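Local coordinates for protein ribonuclease J (Methanolobus psychrophilus R15, PDB 5HAB) that degrades RNA as an archaeal exoribonuclease of the beta-CASP branch of the metallo-beta-lactamase superfamily, probably cutting with bound metal ions and starting from the 5' end, at residues T24-I29 / G221-I226; T42-N47 / I51-G56; L225-T230 / W417-M422; Q436-Y441 / L456-N461. The protein carries 1 engineered substitution. All coordinates share one frame; numbering follows the deposited sequence.

Contact 1 (T24-I29 / G221-I226); sequences TEIGII and GVIALI
Ile28 meets Ile226 head-on, the two side chains reaching tip to tip from facing sheets of the metallo-beta-lactamase sandwich. Their CD1 atoms lie 3.8 Å apart. The second branch of Ile28 joins in, with its CG2 3.9 Å from Ile226 CG1, so both branches of Ile28 bear on the one from strand 222-228. In each isoleucine CG1 stands beside the backbone N and anti to the carbonyl carbon (chi1 -51° in Ile28, -64° in Ile226), which leaves the ethyl arm of each pointing across the gap. Two residues before Ile226, Ala224 offers its CB, 4.4 Å from Ile28 CD1.

Ile26, on the same side of its strand as Ile28 and with Gly27 between them, meets Ile223. No hydrogen bond crosses here; each backbone pairs within its own sheet, Gly27 with Arg45 and Ile28 with Leu465 on one side, Ile226 with Val192 and Ala194 on the other. The interface is therefore apolar packing between layers, and Ile44 and Val191 fill in around it. Gly221, with positive phi, leads the chain out of helix 211-220, and a corner at Ile223 lets this residue and Ala224 both point at the first sheet. Ile223 keeps an extended chi2 of 173°, and its CD1 ends 4.2 Å from Ile26 CG1.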
# COMPACT_ATOMS: atom_id res chain seq x y z
N THR B 24 14.70 45.55 10.33
CA THR B 24 13.40 45.29 9.72
C THR B 24 12.65 44.17 10.44
O THR B 24 13.23 43.11 10.69
CB THR B 24 13.54 44.92 8.23
OG1 THR B 24 14.10 46.03 7.52
CG2 THR B 24 12.19 44.60 7.63
N GLU B 25 11.39 44.39 10.79
CA GLU B 25 10.61 43.30 11.36
C GLU B 25 9.80 42.62 10.25
O GLU B 25 8.99 43.25 9.57
CB GLU B 25 9.68 43.77 12.48
CG GLU B 25 8.95 42.61 13.16
CD GLU B 25 7.86 43.07 14.12
OE1 GLU B 25 7.00 43.88 13.72
OE2 GLU B 25 7.86 42.60 15.29
N ILE B 26 10.05 41.32 10.10
CA ILE B 26 9.41 40.47 9.10
C ILE B 26 8.40 39.54 9.77
O ILE B 26 8.70 38.91 10.77
CB ILE B 26 10.47 39.64 8.33
CG1 ILE B 26 11.50 40.56 7.66
CG2 ILE B 26 9.81 38.71 7.32
CD1 ILE B 26 10.94 41.31 6.47
N GLY B 27 7.20 39.45 9.21
CA GLY B 27 6.24 38.47 9.67
C GLY B 27 5.92 37.48 8.57
O GLY B 27 5.60 37.87 7.45
N ILE B 28 6.01 36.19 8.88
CA ILE B 28 5.59 35.16 7.95
C ILE B 28 4.33 34.56 8.53
O ILE B 28 4.37 33.83 9.51
CB ILE B 28 6.66 34.06 7.74
CG1 ILE B 28 8.03 34.65 7.40
CG2 ILE B 28 6.20 33.09 6.64
CD1 ILE B 28 8.09 35.40 6.10
N ILE B 29 3.19 34.90 7.93
CA ILE B 29 1.90 34.47 8.45
C ILE B 29 1.32 33.37 7.57
O ILE B 29 1.10 33.56 6.37
CB ILE B 29 0.91 35.65 8.55
CG1 ILE B 29 1.49 36.75 9.45
CG2 ILE B 29 -0.42 35.18 9.11
CD1 ILE B 29 2.23 37.84 8.70
N GLY B 221 21.27 38.36 -0.32
CA GLY B 221 20.77 38.13 1.03
C GLY B 221 19.30 37.79 1.08
O GLY B 221 18.44 38.65 0.88
N VAL B 222 19.00 36.52 1.35
CA VAL B 222 17.62 36.07 1.51
C VAL B 222 17.35 35.81 2.98
O VAL B 222 17.98 34.95 3.59
CB VAL B 222 17.33 34.83 0.65
CG1 VAL B 222 15.90 34.36 0.88
CG2 VAL B 222 17.54 35.14 -0.82
N ILE B 223 16.42 36.57 3.54
CA ILE B 223 16.02 36.45 4.93
C ILE B 223 15.26 35.15 5.17
O ILE B 223 15.52 34.43 6.15
CB ILE B 223 15.14 37.65 5.36
CG1 ILE B 223 15.90 38.97 5.16
CG2 ILE B 223 14.68 37.49 6.80
CD1 ILE B 223 15.04 40.20 5.39
N ALA B 224 14.33 34.84 4.28
CA ALA B 224 13.44 33.71 4.47
C ALA B 224 12.97 33.16 3.14
O ALA B 224 12.72 33.90 2.19
CB ALA B 224 12.24 34.10 5.34
N LEU B 225 12.88 31.84 3.07
CA LEU B 225 12.31 31.15 1.92
C LEU B 225 11.04 30.44 2.35
O LEU B 225 11.06 29.66 3.31
CB LEU B 225 13.32 30.16 1.32
CG LEU B 225 12.78 29.18 0.28
CD1 LEU B 225 12.24 29.91 -0.94
CD2 LEU B 225 13.85 28.17 -0.13
N ILE B 226 9.94 30.75 1.68
CA ILE B 226 8.72 29.99 1.82
C ILE B 226 8.63 29.13 0.58
O ILE B 226 8.58 29.66 -0.53
CB ILE B 226 7.47 30.89 1.97
CG1 ILE B 226 7.55 31.72 3.25
CG2 ILE B 226 6.19 30.05 1.91
CD1 ILE B 226 8.12 33.11 3.05

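Contact 2 (T42-N47 / I51-G56); sequences TAIRVN and IIIDMG
Ile51 opens the pairing with Ile44, bonded in both directions: Ile51 N gives to Ile44 O at 2.9 Å, and Ile44 N returns a nearly straight bond (175°) to Ile51 O. This is a hydrogen-bonded pair of the antiparallel hairpin formed by strands 41-46 and 49-53. Ile52 comes next, opposite Ala43 in a non-hydrogen-bonded pair, the CA atoms 4.4 Å apart. Its own N and O serve the next strand, at Ala99 and Val101, while its CA makes a CA-H...O contact of 3.5 Å with Thr42 O.

Ile53 restores the two-way bonding. Its N reaches Thr42 O at 2.8 Å, and Thr42 N gives to Ile53 O at 3.0 Å. Extended beyond CG1 (chi2 -173°), Ile53 leans diagonally across to the neighbouring pair and sets CD1 3.8 Å from Ile44 CG1. At Asp54 phi turns positive, and OD2 is bonded to Thr103 OG1.

The chemistry divides cleanly. Four backbone bonds fix the register, and Ile44, Ile51 and Ile53 make one face apolar, a surface that lies against Val182 and Ile184 of the opposing sheet, as a buried sandwich requires.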
# COMPACT_ATOMS: atom_id res chain seq x y z
N THR B 42 -0.68 32.95 2.04
CA THR B 42 0.41 33.36 2.92
C THR B 42 0.40 34.88 3.04
O THR B 42 -0.08 35.56 2.15
CB THR B 42 1.78 32.86 2.38
OG1 THR B 42 1.77 31.43 2.31
CG2 THR B 42 2.94 33.32 3.26
N ALA B 43 0.86 35.41 4.16
CA ALA B 43 0.97 36.86 4.29
C ALA B 43 2.37 37.24 4.75
O ALA B 43 2.86 36.72 5.75
CB ALA B 43 -0.09 37.40 5.27
N ILE B 44 3.01 38.12 4.00
CA ILE B 44 4.35 38.60 4.33
C ILE B 44 4.24 40.02 4.88
O ILE B 44 3.88 40.94 4.16
CB ILE B 44 5.29 38.57 3.11
CG1 ILE B 44 5.30 37.18 2.46
CG2 ILE B 44 6.69 39.01 3.50
CD1 ILE B 44 5.75 36.08 3.38
N ARG B 45 4.58 40.20 6.15
CA ARG B 45 4.52 41.50 6.78
C ARG B 45 5.92 42.11 6.81
O ARG B 45 6.86 41.49 7.28
CB ARG B 45 3.96 41.39 8.20
CG ARG B 45 3.89 42.71 8.97
CD ARG B 45 3.24 42.54 10.34
NE ARG B 45 3.94 41.56 11.16
CZ ARG B 45 5.11 41.78 11.76
NH1 ARG B 45 5.72 42.96 11.63
NH2 ARG B 45 5.68 40.83 12.49
N VAL B 46 6.06 43.31 6.26
CA VAL B 46 7.28 44.08 6.43
C VAL B 46 6.94 45.30 7.29
O VAL B 46 6.27 46.23 6.83
CB VAL B 46 7.90 44.47 5.10
CG1 VAL B 46 9.32 44.99 5.31
CG2 VAL B 46 7.89 43.29 4.14
N ASN B 47 7.37 45.25 8.54
CA ASN B 47 7.05 46.26 9.54
C ASN B 47 5.53 46.36 9.74
O ASN B 47 4.96 45.62 10.53
CB ASN B 47 7.67 47.60 9.15
CG ASN B 47 9.18 47.54 9.12
OD1 ASN B 47 9.80 46.86 9.93
ND2 ASN B 47 9.79 48.23 8.16
N ILE B 51 2.01 42.13 2.34
CA ILE B 51 1.81 41.56 1.01
C ILE B 51 1.17 40.18 1.15
O ILE B 51 1.79 39.27 1.68
CB ILE B 51 3.14 41.47 0.24
CG1 ILE B 51 3.87 42.81 0.28
CG2 ILE B 51 2.91 41.00 -1.20
CD1 ILE B 51 3.22 43.89 -0.55
N ILE B 52 -0.06 40.02 0.69
CA ILE B 52 -0.69 38.71 0.64
C ILE B 52 -0.19 37.98 -0.60
O ILE B 52 -0.06 38.57 -1.67
CB ILE B 52 -2.23 38.81 0.66
CG1 ILE B 52 -2.72 39.37 2.00
CG2 ILE B 52 -2.87 37.45 0.43
CD1 ILE B 52 -4.24 39.57 2.06
N ILE B 53 0.12 36.69 -0.44
CA ILE B 53 0.53 35.86 -1.56
C ILE B 53 -0.43 34.68 -1.71
O ILE B 53 -0.54 33.82 -0.81
CB ILE B 53 1.98 35.37 -1.41
CG1 ILE B 53 2.91 36.54 -1.09
CG2 ILE B 53 2.43 34.69 -2.69
CD1 ILE B 53 4.39 36.16 -1.10
N ASP B 54 -1.16 34.70 -2.82
CA ASP B 54 -2.08 33.66 -3.26
C ASP B 54 -3.30 33.52 -2.36
O ASP B 54 -3.23 33.78 -1.16
CB ASP B 54 -1.34 32.32 -3.38
CG ASP B 54 -0.31 32.32 -4.51
OD1 ASP B 54 -0.60 32.88 -5.59
OD2 ASP B 54 0.80 31.77 -4.32
N MET B 55 -4.41 33.11 -2.96
CA MET B 55 -5.66 32.91 -2.25
C MET B 55 -6.38 31.73 -2.91
O MET B 55 -7.22 31.92 -3.80
CB MET B 55 -6.54 34.17 -2.30
CG MET B 55 -5.90 35.42 -1.69
SD MET B 55 -7.00 36.85 -1.57
CE MET B 55 -8.57 36.03 -1.73
N GLY B 56 -6.05 30.52 -2.48
CA GLY B 56 -6.53 29.32 -3.14
C GLY B 56 -7.77 28.69 -2.55
O GLY B 56 -8.24 29.09 -1.49

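Contact 3 (L225-T230 / W417-M422); sequences LITEST and WELLRM
Leu225 and the pair Leu419 and Leu420 make the apolar part of this contact, where a strand of the metallo-beta-lactamase domain meets a helix that covers the outer face of its sheet. With CG anti to the backbone N (chi1 168°), Leu225 sends CD2 toward the helix, 3.9 Å from Leu420 CD1 and 4.2 Å from Leu419 CD2. Both leucines of the helix pass it at a slant. Leu419 points its CB at the strand. Leu420 sets off to one side, and only the end of its side chain swings nearer, with a chi1 of -136° that fits no staggered position.

Contacts of mixed character come from Thr227, whose side chain runs past Leu419 in the opposite direction. Its OG1 is 3.8 Å from Leu419 CD2, which is packing and not a polar bond; the hydroxyl is hydrogen-bonded instead to Ala194 O. Leu419 CD2 thus touches both Leu225 and Thr227. Polar bonds across the two segments are absent. Elsewhere on helix 413-423 a second subunit comes in, where Trp417 makes a cation-pi contact with Arg400 of that chain.

In the fold, the strand and helix axes run nearly antiparallel (169°) and 11.2 Å apart, a layer's spacing. Strand 222-228 lies between strands 189-194 and 427-431, while Tyr441 of helix 435-447 touches both Thr227 and Leu420.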
# COMPACT_ATOMS: atom_id res chain seq x y z
N LEU B 225 12.88 31.84 3.07
CA LEU B 225 12.31 31.15 1.92
C LEU B 225 11.04 30.44 2.35
O LEU B 225 11.06 29.66 3.31
CB LEU B 225 13.32 30.16 1.32
CG LEU B 225 12.78 29.18 0.28
CD1 LEU B 225 12.24 29.91 -0.94
CD2 LEU B 225 13.85 28.17 -0.13
N ILE B 226 9.94 30.75 1.68
CA ILE B 226 8.72 29.99 1.82
C ILE B 226 8.63 29.13 0.58
O ILE B 226 8.58 29.66 -0.53
CB ILE B 226 7.47 30.89 1.97
CG1 ILE B 226 7.55 31.72 3.25
CG2 ILE B 226 6.19 30.05 1.91
CD1 ILE B 226 8.12 33.11 3.05
N THR B 227 8.64 27.82 0.75
CA THR B 227 8.65 26.93 -0.41
C THR B 227 7.76 25.73 -0.13
O THR B 227 7.54 25.35 1.02
CB THR B 227 10.09 26.50 -0.78
OG1 THR B 227 10.09 25.83 -2.04
CG2 THR B 227 10.70 25.60 0.28
N GLU B 228 7.23 25.15 -1.20
CA GLU B 228 6.32 24.01 -1.09
C GLU B 228 7.03 22.77 -0.56
O GLU B 228 8.22 22.59 -0.79
CB GLU B 228 5.68 23.72 -2.45
CG GLU B 228 6.69 23.25 -3.50
CD GLU B 228 6.03 22.53 -4.66
OE1 GLU B 228 5.26 23.18 -5.39
OE2 GLU B 228 6.29 21.33 -4.85
N SER B 229 6.30 21.92 0.15
CA SER B 229 6.86 20.65 0.60
C SER B 229 6.17 19.48 -0.10
O SER B 229 6.48 18.33 0.18
CB SER B 229 6.72 20.51 2.11
OG SER B 229 5.36 20.40 2.47
N THR B 230 5.26 19.80 -1.02
CA THR B 230 4.34 18.85 -1.64
C THR B 230 4.95 17.52 -2.10
O THR B 230 4.42 16.46 -1.79
CB THR B 230 3.66 19.50 -2.88
OG1 THR B 230 3.15 20.79 -2.52
CG2 THR B 230 2.51 18.64 -3.38
N TRP B 417 16.80 20.62 -2.81
CA TRP B 417 18.19 20.64 -2.38
C TRP B 417 18.97 21.74 -3.10
O TRP B 417 19.61 22.60 -2.47
CB TRP B 417 18.82 19.27 -2.64
CG TRP B 417 20.26 19.15 -2.25
CD1 TRP B 417 21.34 19.25 -3.08
CD2 TRP B 417 20.77 18.87 -0.95
NE1 TRP B 417 22.50 19.06 -2.36
CE2 TRP B 417 22.18 18.83 -1.05
CE3 TRP B 417 20.18 18.66 0.30
CZ2 TRP B 417 23.00 18.59 0.04
CZ3 TRP B 417 21.00 18.42 1.39
CH2 TRP B 417 22.39 18.38 1.25
N GLU B 418 18.87 21.75 -4.42
CA GLU B 418 19.58 22.73 -5.23
C GLU B 418 19.02 24.14 -5.04
O GLU B 418 19.78 25.12 -5.03
CB GLU B 418 19.56 22.32 -6.70
CG GLU B 418 20.30 21.00 -6.94
CD GLU B 418 20.72 20.81 -8.39
OE1 GLU B 418 21.42 19.82 -8.67
OE2 GLU B 418 20.35 21.66 -9.24
N LEU B 419 17.71 24.26 -4.89
CA LEU B 419 17.10 25.56 -4.61
C LEU B 419 17.68 26.13 -3.31
O LEU B 419 18.03 27.31 -3.22
CB LEU B 419 15.58 25.45 -4.50
CG LEU B 419 14.84 26.74 -4.11
CD1 LEU B 419 15.04 27.81 -5.16
CD2 LEU B 419 13.36 26.48 -3.89
N LEU B 420 17.77 25.26 -2.31
CA LEU B 420 18.30 25.63 -1.01
C LEU B 420 19.76 26.06 -1.14
O LEU B 420 20.20 27.00 -0.47
CB LEU B 420 18.16 24.46 -0.04
CG LEU B 420 17.67 24.75 1.38
CD1 LEU B 420 16.51 25.72 1.33
CD2 LEU B 420 17.24 23.46 2.04
N ARG B 421 20.50 25.40 -2.02
CA ARG B 421 21.91 25.74 -2.19
C ARG B 421 22.10 27.04 -2.97
O ARG B 421 23.10 27.74 -2.80
CB ARG B 421 22.67 24.62 -2.90
CG ARG B 421 22.91 23.38 -2.04
CD ARG B 421 23.98 22.47 -2.66
NE ARG B 421 24.96 23.19 -3.47
CZ ARG B 421 24.96 23.21 -4.80
NH1 ARG B 421 24.03 22.55 -5.47
NH2 ARG B 421 25.88 23.90 -5.46
N MET B 422 21.12 27.39 -3.80
CA MET B 422 21.21 28.61 -4.59
C MET B 422 20.77 29.85 -3.80
O MET B 422 21.48 30.85 -3.76
CB MET B 422 20.38 28.47 -5.86
CG MET B 422 21.01 27.56 -6.90
SD MET B 422 20.11 27.51 -8.46
CE MET B 422 18.62 26.64 -7.97

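Contact 4 (Q436-Y441 / L456-N461); sequences QMHSEY and LHLLRN. With SO4 (sulfate ion), chain M; nucleotides of chain D.
His438 ND1 is hydrogen-bonded to Ser229 OG, and the other ring nitrogen, NE2, to Tyr34 O, so both nitrogens are engaged and the rotation of the ring is fixed. The residue sits on helix 435-447, in the outer helical layer of the metallo-beta-lactamase sandwich, packed against the loop that leads to strand 464-469. The side chains of His438 and Leu458 of this loop cross at about a right angle. Leu458 CD1 packs 3.8 Å from His438 CB and 3.9 Å from His438 CD2, approaching the ring obliquely. A chi1 of 176° swings the leucine CG away from the backbone N and returns this methyl to the helix, although CB starts off to one side.

One helical turn after His438, the Tyr441 ring has Leu456 CD1 at its edge, 4.3 Å from Tyr441 CE1, while His416 meets that ring edge-to-face. His457 points away from the helix; its ND1 bonds a sulfate, probably from the crystallisation liquor, at a doubtfully short distance. A third subunit borders this region: Arg460 forms a salt bridge with Glu446 of that subunit, and Leu458 packs on its counterpart there. On the RNA side, Met437 runs extended beyond CG and places its CE 3.8 Å from N6 of the adenine of nucleotide A1, chain D.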
# COMPACT_ATOMS: atom_id res chain seq x y z
N GLN B 436 2.69 16.19 7.43
CA GLN B 436 3.51 15.05 7.00
C GLN B 436 4.50 15.43 5.88
O GLN B 436 5.71 15.09 5.93
CB GLN B 436 2.62 13.89 6.55
CG GLN B 436 1.85 13.19 7.68
CD GLN B 436 0.70 14.01 8.28
OE1 GLN B 436 0.15 14.91 7.63
NE2 GLN B 436 0.35 13.70 9.52
N MET B 437 4.00 16.16 4.88
CA MET B 437 4.84 16.64 3.79
C MET B 437 5.92 17.57 4.34
O MET B 437 7.09 17.48 3.95
CB MET B 437 3.99 17.37 2.73
CG MET B 437 2.81 16.54 2.20
SD MET B 437 1.79 17.40 0.97
CE MET B 437 0.66 16.10 0.48
N HIS B 438 5.52 18.44 5.27
CA HIS B 438 6.47 19.35 5.91
C HIS B 438 7.55 18.55 6.64
O HIS B 438 8.70 18.94 6.63
CB HIS B 438 5.77 20.31 6.89
CG HIS B 438 4.65 21.09 6.28
ND1 HIS B 438 4.59 21.40 4.94
CD2 HIS B 438 3.52 21.61 6.84
CE1 HIS B 438 3.48 22.08 4.70
NE2 HIS B 438 2.82 22.22 5.83
N SER B 439 7.17 17.43 7.25
CA SER B 439 8.15 16.55 7.91
C SER B 439 9.20 16.05 6.93
O SER B 439 10.41 16.02 7.24
CB SER B 439 7.45 15.36 8.57
OG SER B 439 6.52 15.80 9.54
N GLU B 440 8.73 15.67 5.74
CA GLU B 440 9.67 15.26 4.68
C GLU B 440 10.65 16.40 4.40
O GLU B 440 11.89 16.22 4.41
CB GLU B 440 8.94 14.90 3.39
CG GLU B 440 7.71 14.01 3.54
CD GLU B 440 8.05 12.55 3.68
OE1 GLU B 440 9.23 12.18 3.52
OE2 GLU B 440 7.11 11.75 3.94
N TYR B 441 10.07 17.59 4.17
CA TYR B 441 10.89 18.74 3.82
C TYR B 441 11.91 19.01 4.92
O TYR B 441 13.07 19.30 4.63
CB TYR B 441 10.05 20.01 3.59
CG TYR B 441 10.92 21.13 3.08
CD1 TYR B 441 11.62 21.95 3.97
CD2 TYR B 441 11.12 21.32 1.72
CE1 TYR B 441 12.46 22.95 3.51
CE2 TYR B 441 11.94 22.32 1.25
CZ TYR B 441 12.62 23.13 2.15
OH TYR B 441 13.45 24.12 1.68
N LEU B 456 14.86 26.85 10.61
CA LEU B 456 13.90 26.04 9.87
C LEU B 456 12.62 26.01 10.69
O LEU B 456 12.66 25.68 11.87
CB LEU B 456 14.44 24.63 9.64
CG LEU B 456 13.49 23.55 9.10
CD1 LEU B 456 13.09 23.82 7.66
CD2 LEU B 456 14.10 22.17 9.25
N HIS B 457 11.49 26.38 10.09
CA HIS B 457 10.29 26.63 10.89
C HIS B 457 9.04 25.92 10.39
O HIS B 457 8.65 26.04 9.23
CB HIS B 457 10.06 28.13 10.99
CG HIS B 457 11.28 28.89 11.38
ND1 HIS B 457 11.63 29.10 12.70
CD2 HIS B 457 12.28 29.42 10.64
CE1 HIS B 457 12.77 29.76 12.75
NE2 HIS B 457 13.19 29.96 11.52
N LEU B 458 8.41 25.21 11.31
CA LEU B 458 7.18 24.48 11.04
C LEU B 458 5.98 25.31 11.50
O LEU B 458 5.74 25.46 12.70
CB LEU B 458 7.19 23.12 11.75
CG LEU B 458 5.93 22.28 11.65
CD1 LEU B 458 5.51 22.10 10.19
CD2 LEU B 458 6.11 20.94 12.33
N LEU B 459 5.26 25.89 10.54
CA LEU B 459 4.07 26.68 10.84
C LEU B 459 2.77 25.91 10.61
O LEU B 459 2.65 25.13 9.66
CB LEU B 459 4.07 27.95 9.99
CG LEU B 459 5.23 28.93 10.18
CD1 LEU B 459 4.95 30.22 9.43
CD2 LEU B 459 5.44 29.20 11.67
N ARG B 460 1.78 26.18 11.46
CA ARG B 460 0.41 25.71 11.28
C ARG B 460 -0.45 26.89 10.80
O ARG B 460 -0.07 28.04 11.02
CB ARG B 460 -0.14 25.13 12.59
CG ARG B 460 0.75 24.06 13.23
CD ARG B 460 0.75 22.78 12.42
NE ARG B 460 -0.42 21.96 12.70
CZ ARG B 460 -0.99 21.14 11.82
NH1 ARG B 460 -0.51 21.06 10.58
NH2 ARG B 460 -2.05 20.42 12.17
N ASN B 461 -1.59 26.61 10.18
CA ASN B 461 -2.51 27.68 9.77
C ASN B 461 -2.81 28.61 10.95
O ASN B 461 -3.13 28.16 12.04
CB ASN B 461 -3.84 27.11 9.24
CG ASN B 461 -3.71 26.40 7.90
OD1 ASN B 461 -2.82 26.70 7.10
ND2 ASN B 461 -4.62 25.47 7.64
S SO4 M . 10.14 28.42 16.18
O1 SO4 M . 10.70 28.25 14.84
O2 SO4 M . 11.24 28.54 17.14
O3 SO4 M . 9.32 27.26 16.52
O4 SO4 M . 9.32 29.63 16.23
OP3 A D 1 0.60 15.49 -10.74
P A D 1 0.99 16.70 -9.98
OP1 A D 1 1.05 17.85 -10.92
OP2 A D 1 2.19 16.37 -9.17
O5' A D 1 -0.16 16.98 -8.92
C5' A D 1 -1.53 17.01 -9.30
C4' A D 1 -2.36 17.71 -8.26
O4' A D 1 -2.48 16.83 -7.10
C3' A D 1 -1.76 19.01 -7.74
O3' A D 1 -2.78 19.97 -7.47
C2' A D 1 -1.06 18.60 -6.45
O2' A D 1 -0.94 19.63 -5.49
C1' A D 1 -1.96 17.47 -5.95
N9 A D 1 -1.22 16.46 -5.18
C8 A D 1 0.03 15.98 -5.48
N7 A D 1 0.49 15.09 -4.63
C5 A D 1 -0.53 14.99 -3.69
C6 A D 1 -0.66 14.21 -2.52
N6 A D 1 0.28 13.36 -2.09
N1 A D 1 -1.80 14.34 -1.81
C2 A D 1 -2.74 15.19 -2.24
N3 A D 1 -2.74 15.98 -3.32
C4 A D 1 -1.59 15.83 -4.01

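Contacts 1 and 2 share the first sheet, their centres 11 Å apart, and are tied across neighbouring strands by the salt bridge from Glu25 OE1 to Arg45 NH1 (2.6 Å), though Glu25 is poorly ordered. Ile44 of contact 2 links them inside: its CD1 is 3.6 Å from Ile28 CD1 and 3.8 Å from Ile226 CD1. Contact 3 continues along strand 222-228 from contact 1, facing the opposite side of the sheet, and joins contact 4 through Tyr441 OH, 3.5 Å from Leu420 CD1. The nearest atom of contact 1 is about 15 Å from the RNA, of contact 2 about 9 Å and of contact 3 about 4 Å, while Met437 CE of contact 4 touches the adenine.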